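Local coordinates for protein winged BEAN albumin 1 (Psophocarpus tetragonolobus, PDB 1WBA) that serves as a 2S seed storage albumin of the winged bean and belongs to the leguminous Kunitz-type inhibitor family, at residues P86-Q98 and L104-F118. Sequence-based numbering, arbitrary orientation.
Sequences PHKGDVWSVVDFQ and LKLAGRYPNQVKGAF
The carbonyl O of Lys105 takes two donors from one residue: the backbone N of Ser93, by a weak, bent bond, and Ser93 OG, 2.9 Å from Lys105 O and above the carbonyl plane. Serine suits this place because its short hydroxyl, turned between its own N and carbonyl carbon (chi1 75°), can reach back to the neighbouring strand. Lys105 N returns a straighter bond to Ser93 O, and Ala107 N, 2.9 Å from Val91 O, continues the pairing. On the other edge of strand 92-97, Val94 O receives Val114 N at 2.7 Å. Gln113 lays its extended chain along Ser93 and Val95, long enough for its amide OE1 to accept Gly108 N on a lone pair at 2.7 Å. A leucine here would probably leave Gly108 N without this acceptor and the turn at Gly108 less firmly held. Lys105 suits two surroundings: its apolar stem crosses Val95, while NZ makes a cation-pi contact over the face of Phe97, 4.3 Å from the ring centroid, and a salt bridge to Glu38. Phe97 in turn points its edge at the face of Tyr110, planes at 90°, a T-shaped stack. At the far end Arg109 NH1 forms a salt bridge with Asp90 OD1 (3.2 Å) and also donates to Ala107 O. Toward the core, branched, apolar Leu104 and Val94 fill the buried side, CD2 against CG2, and the edge of the Trp92 six-membered ring points at the face of Phe118. Hairpin 92-106, with strand 113-114 along its other edge, forms a small antiparallel sheet within the beta-trefoil fold of Kunitz-type legume proteins.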
# COMPACT_ATOMS: atom_id res chain seq x y z
N PRO A 86 14.56 3.86 -6.48
CA PRO A 86 14.41 4.80 -7.59
C PRO A 86 13.11 5.61 -7.64
O PRO A 86 12.92 6.41 -8.55
CB PRO A 86 14.52 3.87 -8.79
CG PRO A 86 13.82 2.65 -8.31
CD PRO A 86 14.33 2.48 -6.91
N HIS A 87 12.23 5.43 -6.66
CA HIS A 87 10.95 6.12 -6.66
C HIS A 87 10.75 6.97 -5.43
O HIS A 87 9.64 7.08 -4.92
CB HIS A 87 9.81 5.11 -6.77
CG HIS A 87 10.00 4.11 -7.87
ND1 HIS A 87 9.88 4.44 -9.20
CD2 HIS A 87 10.36 2.81 -7.84
CE1 HIS A 87 10.17 3.39 -9.95
NE2 HIS A 87 10.47 2.38 -9.14
N LYS A 88 11.81 7.63 -5.00
CA LYS A 88 11.76 8.47 -3.83
C LYS A 88 10.69 9.53 -3.96
O LYS A 88 10.70 10.35 -4.88
CB LYS A 88 13.12 9.10 -3.57
CG LYS A 88 13.34 9.57 -2.14
CD LYS A 88 14.83 9.81 -1.87
CE LYS A 88 15.37 10.95 -2.75
NZ LYS A 88 16.87 11.14 -2.69
N GLY A 89 9.74 9.50 -3.04
CA GLY A 89 8.68 10.48 -3.06
C GLY A 89 7.46 10.12 -3.87
O GLY A 89 6.45 10.79 -3.73
N ASP A 90 7.52 9.08 -4.71
CA ASP A 90 6.34 8.70 -5.49
C ASP A 90 5.24 8.23 -4.54
O ASP A 90 5.48 7.41 -3.67
CB ASP A 90 6.67 7.61 -6.52
CG ASP A 90 7.34 8.17 -7.76
OD1 ASP A 90 6.86 9.20 -8.28
OD2 ASP A 90 8.34 7.59 -8.20
N VAL A 91 4.04 8.74 -4.75
CA VAL A 91 2.91 8.45 -3.90
C VAL A 91 2.04 7.32 -4.44
O VAL A 91 1.84 7.21 -5.65
CB VAL A 91 2.06 9.74 -3.73
CG1 VAL A 91 0.80 9.48 -2.91
CG2 VAL A 91 2.92 10.82 -3.06
N TRP A 92 1.52 6.49 -3.56
CA TRP A 92 0.64 5.40 -3.97
C TRP A 92 -0.71 5.99 -4.35
O TRP A 92 -1.22 6.88 -3.67
CB TRP A 92 0.40 4.44 -2.81
CG TRP A 92 1.56 3.56 -2.42
CD1 TRP A 92 2.90 3.75 -2.69
CD2 TRP A 92 1.45 2.33 -1.71
NE1 TRP A 92 3.62 2.68 -2.20
CE2 TRP A 92 2.76 1.79 -1.60
CE3 TRP A 92 0.38 1.61 -1.17
CZ2 TRP A 92 3.02 0.57 -0.95
CZ3 TRP A 92 0.63 0.39 -0.53
CH2 TRP A 92 1.95 -0.11 -0.44
N SER A 93 -1.32 5.47 -5.40
CA SER A 93 -2.63 5.97 -5.80
C SER A 93 -3.44 4.81 -6.34
O SER A 93 -2.90 3.76 -6.65
CB SER A 93 -2.50 7.06 -6.88
OG SER A 93 -2.17 6.53 -8.16
N VAL A 94 -4.75 5.00 -6.42
CA VAL A 94 -5.65 3.99 -6.97
C VAL A 94 -6.18 4.54 -8.29
O VAL A 94 -6.67 5.67 -8.36
CB VAL A 94 -6.79 3.70 -6.00
CG1 VAL A 94 -7.84 2.79 -6.64
CG2 VAL A 94 -6.22 3.04 -4.74
N VAL A 95 -6.04 3.76 -9.35
CA VAL A 95 -6.50 4.16 -10.68
C VAL A 95 -7.61 3.21 -11.13
O VAL A 95 -7.48 1.98 -11.00
CB VAL A 95 -5.30 4.13 -11.68
CG1 VAL A 95 -5.76 4.39 -13.12
CG2 VAL A 95 -4.24 5.15 -11.25
N ASP A 96 -8.73 3.75 -11.60
CA ASP A 96 -9.81 2.89 -12.08
C ASP A 96 -9.43 2.53 -13.51
O ASP A 96 -9.87 3.14 -14.49
CB ASP A 96 -11.15 3.61 -12.02
CG ASP A 96 -12.31 2.66 -12.06
OD1 ASP A 96 -12.11 1.50 -12.48
OD2 ASP A 96 -13.41 3.05 -11.64
N PHE A 97 -8.57 1.52 -13.58
CA PHE A 97 -7.97 1.05 -14.82
C PHE A 97 -8.84 0.22 -15.74
O PHE A 97 -9.23 -0.90 -15.41
CB PHE A 97 -6.68 0.29 -14.46
CG PHE A 97 -5.64 0.32 -15.52
CD1 PHE A 97 -4.80 1.41 -15.66
CD2 PHE A 97 -5.50 -0.76 -16.39
CE1 PHE A 97 -3.82 1.43 -16.65
CE2 PHE A 97 -4.52 -0.76 -17.38
CZ PHE A 97 -3.67 0.34 -17.51
N GLN A 98 -9.13 0.78 -16.90
CA GLN A 98 -9.95 0.08 -17.88
C GLN A 98 -9.07 -0.94 -18.62
O GLN A 98 -7.97 -0.62 -19.06
CB GLN A 98 -10.55 1.08 -18.87
CG GLN A 98 -11.59 0.48 -19.83
CD GLN A 98 -12.00 1.47 -20.89
OE1 GLN A 98 -11.15 1.98 -21.63
NE2 GLN A 98 -13.29 1.78 -20.96
N LEU A 104 -3.37 -0.39 -7.83
CA LEU A 104 -2.40 0.59 -7.37
C LEU A 104 -1.37 0.98 -8.43
O LEU A 104 -0.74 0.12 -9.05
CB LEU A 104 -1.67 0.11 -6.11
CG LEU A 104 -2.50 -0.27 -4.88
CD1 LEU A 104 -1.59 -0.29 -3.67
CD2 LEU A 104 -3.60 0.72 -4.66
N LYS A 105 -1.21 2.28 -8.63
CA LYS A 105 -0.28 2.81 -9.60
C LYS A 105 0.45 3.98 -8.97
O LYS A 105 -0.02 4.56 -7.97
CB LYS A 105 -1.03 3.35 -10.83
CG LYS A 105 -1.89 2.35 -11.60
CD LYS A 105 -1.03 1.39 -12.40
CE LYS A 105 -1.85 0.72 -13.52
NZ LYS A 105 -1.03 -0.32 -14.20
N LEU A 106 1.59 4.34 -9.53
CA LEU A 106 2.32 5.51 -9.04
C LEU A 106 1.40 6.69 -9.40
O LEU A 106 0.81 6.72 -10.48
CB LEU A 106 3.67 5.66 -9.75
CG LEU A 106 4.73 4.61 -9.41
CD1 LEU A 106 6.06 5.07 -9.96
CD2 LEU A 106 4.83 4.40 -7.90
N ALA A 107 1.25 7.62 -8.47
CA ALA A 107 0.39 8.78 -8.67
C ALA A 107 0.92 9.78 -9.67
O ALA A 107 2.14 9.89 -9.86
CB ALA A 107 0.16 9.48 -7.34
N GLY A 108 0.00 10.51 -10.29
CA GLY A 108 0.35 11.57 -11.23
C GLY A 108 0.68 11.17 -12.64
O GLY A 108 1.18 12.00 -13.40
N ARG A 109 0.40 9.93 -13.00
CA ARG A 109 0.70 9.44 -14.34
C ARG A 109 -0.59 9.16 -15.11
O ARG A 109 -0.74 9.56 -16.26
CB ARG A 109 1.57 8.18 -14.28
CG ARG A 109 2.66 8.20 -13.21
CD ARG A 109 3.72 9.26 -13.47
NE ARG A 109 5.06 8.78 -13.13
CZ ARG A 109 5.58 8.76 -11.90
NH1 ARG A 109 4.89 9.20 -10.85
NH2 ARG A 109 6.82 8.30 -11.72
N TYR A 110 -1.53 8.46 -14.48
CA TYR A 110 -2.82 8.15 -15.11
C TYR A 110 -3.83 9.19 -14.70
O TYR A 110 -3.84 9.64 -13.55
CB TYR A 110 -3.32 6.79 -14.67
CG TYR A 110 -2.52 5.67 -15.27
CD1 TYR A 110 -2.71 5.31 -16.60
CD2 TYR A 110 -1.57 4.98 -14.53
CE1 TYR A 110 -1.98 4.31 -17.17
CE2 TYR A 110 -0.83 3.96 -15.09
CZ TYR A 110 -1.04 3.63 -16.41
OH TYR A 110 -0.32 2.63 -16.99
N PRO A 111 -4.71 9.59 -15.63
CA PRO A 111 -5.70 10.60 -15.28
C PRO A 111 -6.85 10.08 -14.42
O PRO A 111 -7.41 10.83 -13.62
CB PRO A 111 -6.17 11.10 -16.65
CG PRO A 111 -6.09 9.85 -17.51
CD PRO A 111 -4.78 9.24 -17.07
N ASN A 112 -7.19 8.80 -14.56
CA ASN A 112 -8.31 8.19 -13.83
C ASN A 112 -8.05 7.71 -12.39
O ASN A 112 -8.37 6.57 -12.04
CB ASN A 112 -9.00 7.09 -14.68
CG ASN A 112 -8.00 6.20 -15.46
OD1 ASN A 112 -6.84 6.57 -15.69
ND2 ASN A 112 -8.48 5.02 -15.88
N GLN A 113 -7.50 8.59 -11.56
CA GLN A 113 -7.21 8.27 -10.16
C GLN A 113 -8.44 8.47 -9.30
O GLN A 113 -9.23 9.39 -9.53
CB GLN A 113 -6.06 9.13 -9.63
CG GLN A 113 -4.70 8.71 -10.12
CD GLN A 113 -3.58 9.64 -9.68
OE1 GLN A 113 -2.54 9.69 -10.32
NE2 GLN A 113 -3.78 10.36 -8.59
N VAL A 114 -8.58 7.62 -8.30
CA VAL A 114 -9.70 7.66 -7.37
C VAL A 114 -9.27 8.42 -6.11
O VAL A 114 -8.26 8.07 -5.50
CB VAL A 114 -10.10 6.23 -6.98
CG1 VAL A 114 -11.32 6.25 -6.03
CG2 VAL A 114 -10.37 5.41 -8.24
N LYS A 115 -10.01 9.46 -5.74
CA LYS A 115 -9.67 10.22 -4.54
C LYS A 115 -10.03 9.39 -3.31
O LYS A 115 -11.11 8.82 -3.24
CB LYS A 115 -10.43 11.53 -4.53
CG LYS A 115 -9.90 12.54 -5.52
N GLY A 116 -9.12 9.33 -2.35
CA GLY A 116 -9.37 8.56 -1.15
C GLY A 116 -8.08 8.41 -0.40
O GLY A 116 -7.06 8.97 -0.81
N ALA A 117 -8.10 7.61 0.65
CA ALA A 117 -6.92 7.40 1.48
C ALA A 117 -6.84 5.94 1.85
O ALA A 117 -7.82 5.21 1.70
CB ALA A 117 -7.01 8.25 2.77
N PHE A 118 -5.68 5.52 2.34
CA PHE A 118 -5.45 4.15 2.75
C PHE A 118 -5.64 4.07 4.25
O PHE A 118 -5.48 5.08 4.92
CB PHE A 118 -4.02 3.74 2.41
CG PHE A 118 -3.75 3.66 0.94
CD1 PHE A 118 -4.10 2.53 0.23
CD2 PHE A 118 -3.19 4.74 0.27
CE1 PHE A 118 -3.90 2.47 -1.16
CE2 PHE A 118 -2.99 4.69 -1.11
CZ PHE A 118 -3.35 3.55 -1.82
O HOH W 1 3.84 10.01 -7.58
O HOH W 2 -5.70 7.47 -5.29